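Local coordinates for protein B-agarase (Agarivorans gilvus, PDB 5Z6P) that is a family 50 glycoside hydrolase with agarase activity, probably cleaving beta-galactosidic linkages in agar polysaccharide, at residues G672-L683 and I722-N733. Sequence-based numbering, arbitrary orientation.
Sequences GALDSGFFHAGL and ITGRSFDGENYN
Two loops that follow neighbouring parallel strands, 664-668 and 709-714, meet where Phe-678 slots between Ile-722 and Asn-733. Ile-722 CG1 sits over the centre of one face of the ring, 3.7 Å from its centroid, while Asn-733 CB covers the opposite face nearer the rim, so both make CH-pi contacts. A chi1 of 169° swings the Asn-733 amide away from its own N, across to the 672-683 loop, where OD1 accepts from Ala-673 N at 3.1 Å. Gln-689 of helix 689-704 also donates to that OD1, and ND2 is hydrogen-bonded to Asp-719 OD1. Asn-733 N donates a hydrogen bond to His-680 O, 3.2 Å. A water accepts from Phe-679 N and donates to Ile-722 O and Asn-731 O. The His-680 and Tyr-732 side chains point the same way, Tyr-732 CE1 over the middle of the imidazole face, with ring planes 39° apart. Gly-682 CA lies against a Tyr-732 ring face, 3.8 Å from its centroid. The agarase CBM-like region abuts both loops: His-680 packs on Thr-172 and Met-174, and Asn-731 ND2 bonds Tyr-153 O. With ND1 accepting from Gly-682 N (2.9 Å), almost in the imidazole plane, any proton on a neutral His-680 should sit on NE2, and the bond limits ring rotation beside Tyr-732.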
loop_
_atom_site.group_PDB
_atom_site.type_symbol
_atom_site.label_atom_id
_atom_site.label_comp_id
_atom_site.label_asym_id
_atom_site.label_seq_id
_atom_site.Cartn_x
_atom_site.Cartn_y
_atom_site.Cartn_z
ATOM N N GLY A 672 -2.613 -2.830 -10.412
ATOM C CA GLY A 672 -1.590 -2.993 -11.420
ATOM C C GLY A 672 -1.691 -4.241 -12.286
ATOM O O GLY A 672 -2.467 -5.155 -12.005
ATOM N N ALA A 673 -0.904 -4.273 -13.356
ATOM C CA ALA A 673 -0.889 -5.418 -14.261
ATOM C C ALA A 673 0.541 -5.660 -14.723
ATOM O O ALA A 673 1.466 -5.010 -14.244
ATOM C CB ALA A 673 -1.818 -5.193 -15.435
ATOM N N LEU A 674 0.730 -6.615 -15.626
ATOM C CA LEU A 674 2.078 -6.941 -16.072
ATOM C C LEU A 674 2.233 -6.765 -17.575
ATOM O O LEU A 674 3.269 -7.102 -18.127
ATOM C CB LEU A 674 2.450 -8.380 -15.686
ATOM C CG LEU A 674 2.525 -8.744 -14.200
ATOM C CD1 LEU A 674 2.744 -10.229 -14.015
ATOM C CD2 LEU A 674 3.602 -7.938 -13.521
ATOM N N ASP A 675 1.206 -6.244 -18.240
ATOM C CA ASP A 675 1.255 -6.139 -19.686
ATOM C C ASP A 675 1.902 -4.834 -20.162
ATOM O O ASP A 675 1.967 -4.582 -21.354
ATOM C CB ASP A 675 -0.159 -6.306 -20.294
ATOM C CG ASP A 675 -1.129 -5.207 -19.870
ATOM O OD1 ASP A 675 -0.912 -4.611 -18.805
ATOM O OD2 ASP A 675 -2.112 -4.934 -20.606
ATOM N N SER A 676 2.398 -4.006 -19.251
ATOM C CA SER A 676 3.189 -2.851 -19.683
ATOM C C SER A 676 4.658 -3.073 -19.340
ATOM O O SER A 676 5.417 -2.135 -19.209
ATOM C CB SER A 676 2.668 -1.544 -19.071
ATOM O OG SER A 676 2.748 -1.540 -17.656
ATOM N N GLY A 677 5.035 -4.336 -19.184
ATOM C CA GLY A 677 6.429 -4.720 -19.105
ATOM C C GLY A 677 7.070 -4.669 -17.736
ATOM O O GLY A 677 8.277 -4.606 -17.635
ATOM N N PHE A 678 6.250 -4.713 -16.692
ATOM C CA PHE A 678 6.715 -4.665 -15.312
ATOM C C PHE A 678 6.987 -6.066 -14.807
ATOM O O PHE A 678 6.533 -7.032 -15.393
ATOM C CB PHE A 678 5.666 -3.957 -14.421
ATOM C CG PHE A 678 5.783 -2.474 -14.437
ATOM C CD1 PHE A 678 5.490 -1.759 -15.584
ATOM C CD2 PHE A 678 6.225 -1.791 -13.316
ATOM C CE1 PHE A 678 5.632 -0.390 -15.615
ATOM C CE2 PHE A 678 6.376 -0.427 -13.329
ATOM C CZ PHE A 678 6.078 0.286 -14.481
ATOM N N PHE A 679 7.737 -6.176 -13.726
ATOM C CA PHE A 679 7.987 -7.459 -13.107
ATOM C C PHE A 679 7.071 -7.735 -11.911
ATOM O O PHE A 679 7.074 -8.825 -11.370
ATOM C CB PHE A 679 9.446 -7.558 -12.658
ATOM C CG PHE A 679 10.439 -7.343 -13.767
ATOM C CD1 PHE A 679 10.605 -8.298 -14.761
ATOM C CD2 PHE A 679 11.220 -6.199 -13.807
ATOM C CE1 PHE A 679 11.527 -8.110 -15.789
ATOM C CE2 PHE A 679 12.153 -6.007 -14.830
ATOM C CZ PHE A 679 12.296 -6.962 -15.826
ATOM N N HIS A 680 6.323 -6.728 -11.486
ATOM C CA HIS A 680 5.496 -6.790 -10.279
ATOM C C HIS A 680 4.239 -5.976 -10.557
ATOM O O HIS A 680 4.351 -4.827 -10.932
ATOM C CB HIS A 680 6.273 -6.230 -9.070
ATOM C CG HIS A 680 5.731 -6.637 -7.731
ATOM N ND1 HIS A 680 4.407 -6.486 -7.372
ATOM C CD2 HIS A 680 6.353 -7.160 -6.651
ATOM C CE1 HIS A 680 4.240 -6.908 -6.133
ATOM N NE2 HIS A 680 5.403 -7.332 -5.676
ATOM N N ALA A 681 3.051 -6.567 -10.414
ATOM C CA ALA A 681 1.804 -5.837 -10.661
ATOM C C ALA A 681 1.240 -5.174 -9.394
ATOM O O ALA A 681 0.175 -4.565 -9.425
ATOM C CB ALA A 681 0.751 -6.758 -11.263
ATOM N N GLY A 682 1.942 -5.299 -8.280
ATOM C CA GLY A 682 1.550 -4.582 -7.082
ATOM C C GLY A 682 0.696 -5.372 -6.103
ATOM O O GLY A 682 0.697 -6.598 -6.102
ATOM N N LEU A 683 -0.046 -4.659 -5.266
ATOM C CA LEU A 683 -0.710 -5.285 -4.120
ATOM C C LEU A 683 -2.049 -5.929 -4.505
ATOM O O LEU A 683 -2.442 -6.960 -3.969
ATOM C CB LEU A 683 -0.902 -4.248 -3.023
ATOM C CG LEU A 683 0.404 -3.662 -2.477
ATOM C CD1 LEU A 683 0.133 -2.586 -1.425
ATOM C CD2 LEU A 683 1.266 -4.762 -1.901
ATOM N N ILE A 722 10.646 0.526 -13.159
ATOM C CA ILE A 722 10.581 -0.924 -13.367
ATOM C C ILE A 722 11.702 -1.602 -12.592
ATOM O O ILE A 722 11.581 -2.748 -12.154
ATOM C CB ILE A 722 10.657 -1.282 -14.885
ATOM C CG1 ILE A 722 9.409 -0.761 -15.606
ATOM C CG2 ILE A 722 10.792 -2.785 -15.103
ATOM C CD1 ILE A 722 9.442 -0.901 -17.108
ATOM N N THR A 723 12.786 -0.860 -12.398
ATOM C CA THR A 723 13.937 -1.322 -11.626
ATOM C C THR A 723 13.806 -0.977 -10.138
ATOM O O THR A 723 14.704 -1.222 -9.356
ATOM C CB THR A 723 15.238 -0.701 -12.180
ATOM O OG1 THR A 723 14.993 0.672 -12.477
ATOM C CG2 THR A 723 15.682 -1.407 -13.459
ATOM N N GLY A 724 12.685 -0.391 -9.759
ATOM C CA GLY A 724 12.450 -0.085 -8.359
ATOM C C GLY A 724 12.837 1.303 -7.877
ATOM O O GLY A 724 13.861 1.864 -8.282
ATOM N N ARG A 725 11.985 1.849 -7.008
ATOM C CA ARG A 725 12.286 3.034 -6.220
ATOM C C ARG A 725 13.571 2.836 -5.464
ATOM O O ARG A 725 13.732 1.822 -4.802
ATOM C CB ARG A 725 11.183 3.323 -5.205
ATOM C CG ARG A 725 10.114 4.218 -5.676
ATOM C CD ARG A 725 9.308 4.733 -4.490
ATOM N NE ARG A 725 10.097 5.649 -3.688
ATOM C CZ ARG A 725 9.984 5.797 -2.372
ATOM N NH1 ARG A 725 9.115 5.066 -1.675
ATOM N NH2 ARG A 725 10.759 6.679 -1.753
ATOM N N SER A 726 14.457 3.826 -5.530
ATOM C CA SER A 726 15.762 3.757 -4.871
ATOM C C SER A 726 15.666 3.414 -3.400
ATOM O O SER A 726 16.361 2.524 -2.914
ATOM C CB SER A 726 16.506 5.088 -5.021
ATOM O OG SER A 726 16.658 5.421 -6.375
ATOM N N PHE A 727 14.800 4.143 -2.700
ATOM C CA PHE A 727 14.603 3.974 -1.262
ATOM C C PHE A 727 14.273 2.534 -0.839
ATOM O O PHE A 727 14.948 1.983 0.020
ATOM C CB PHE A 727 13.494 4.924 -0.776
ATOM C CG PHE A 727 13.179 4.799 0.694
ATOM C CD1 PHE A 727 13.956 5.452 1.644
ATOM C CD2 PHE A 727 12.104 4.032 1.124
ATOM C CE1 PHE A 727 13.661 5.340 2.998
ATOM C CE2 PHE A 727 11.810 3.908 2.474
ATOM C CZ PHE A 727 12.589 4.564 3.412
ATOM N N ASP A 728 13.250 1.927 -1.443
ATOM C CA ASP A 728 12.724 0.644 -0.944
ATOM C C ASP A 728 12.522 -0.462 -1.996
ATOM O O ASP A 728 12.168 -1.588 -1.662
ATOM C CB ASP A 728 11.397 0.889 -0.228
ATOM C CG ASP A 728 10.390 1.610 -1.105
ATOM O OD1 ASP A 728 10.485 1.503 -2.344
ATOM O OD2 ASP A 728 9.502 2.288 -0.558
ATOM N N GLY A 729 12.730 -0.131 -3.260
ATOM C CA GLY A 729 12.635 -1.116 -4.322
ATOM C C GLY A 729 11.242 -1.314 -4.893
ATOM O O GLY A 729 11.033 -2.216 -5.706
ATOM N N GLU A 730 10.297 -0.488 -4.461
ATOM C CA GLU A 730 8.923 -0.516 -4.978
ATOM C C GLU A 730 8.886 -0.426 -6.518
ATOM O O GLU A 730 9.374 0.534 -7.101
ATOM C CB GLU A 730 8.122 0.620 -4.357
ATOM C CG GLU A 730 6.727 0.825 -4.927
ATOM C CD GLU A 730 6.380 2.300 -5.001
ATOM O OE1 GLU A 730 6.050 2.909 -3.956
ATOM O OE2 GLU A 730 6.482 2.863 -6.106
ATOM N N ASN A 731 8.310 -1.433 -7.163
ATOM C CA ASN A 731 8.486 -1.602 -8.610
ATOM C C ASN A 731 7.223 -2.042 -9.337
ATOM O O ASN A 731 7.268 -2.907 -10.215
ATOM C CB ASN A 731 9.618 -2.613 -8.875
ATOM C CG ASN A 731 9.353 -3.967 -8.246
ATOM O OD1 ASN A 731 8.493 -4.099 -7.379
ATOM N ND2 ASN A 731 10.082 -4.980 -8.686
ATOM N N TYR A 732 6.105 -1.416 -8.979
ATOM C CA TYR A 732 4.789 -1.854 -9.403
ATOM C C TYR A 732 4.265 -1.055 -10.571
ATOM O O TYR A 732 4.457 0.151 -10.639
ATOM C CB TYR A 732 3.765 -1.721 -8.259
ATOM C CG TYR A 732 4.166 -2.265 -6.913
ATOM C CD1 TYR A 732 5.080 -3.303 -6.802
ATOM C CD2 TYR A 732 3.612 -1.750 -5.750
ATOM C CE1 TYR A 732 5.435 -3.805 -5.572
ATOM C CE2 TYR A 732 3.954 -2.250 -4.503
ATOM C CZ TYR A 732 4.867 -3.283 -4.427
ATOM O OH TYR A 732 5.237 -3.801 -3.220
ATOM N N ASN A 733 3.538 -1.726 -11.456
ATOM C CA ASN A 733 2.763 -1.023 -12.466
ATOM C C ASN A 733 1.503 -0.422 -11.854
ATOM O O ASN A 733 0.435 -0.957 -12.036
ATOM C CB ASN A 733 2.406 -1.975 -13.633
ATOM C CG ASN A 733 1.381 -1.390 -14.588
ATOM O OD1 ASN A 733 0.452 -2.074 -15.003
ATOM N ND2 ASN A 733 1.529 -0.114 -14.910
HETATM O O HOH W 1 8.814 -4.086 -12.286
#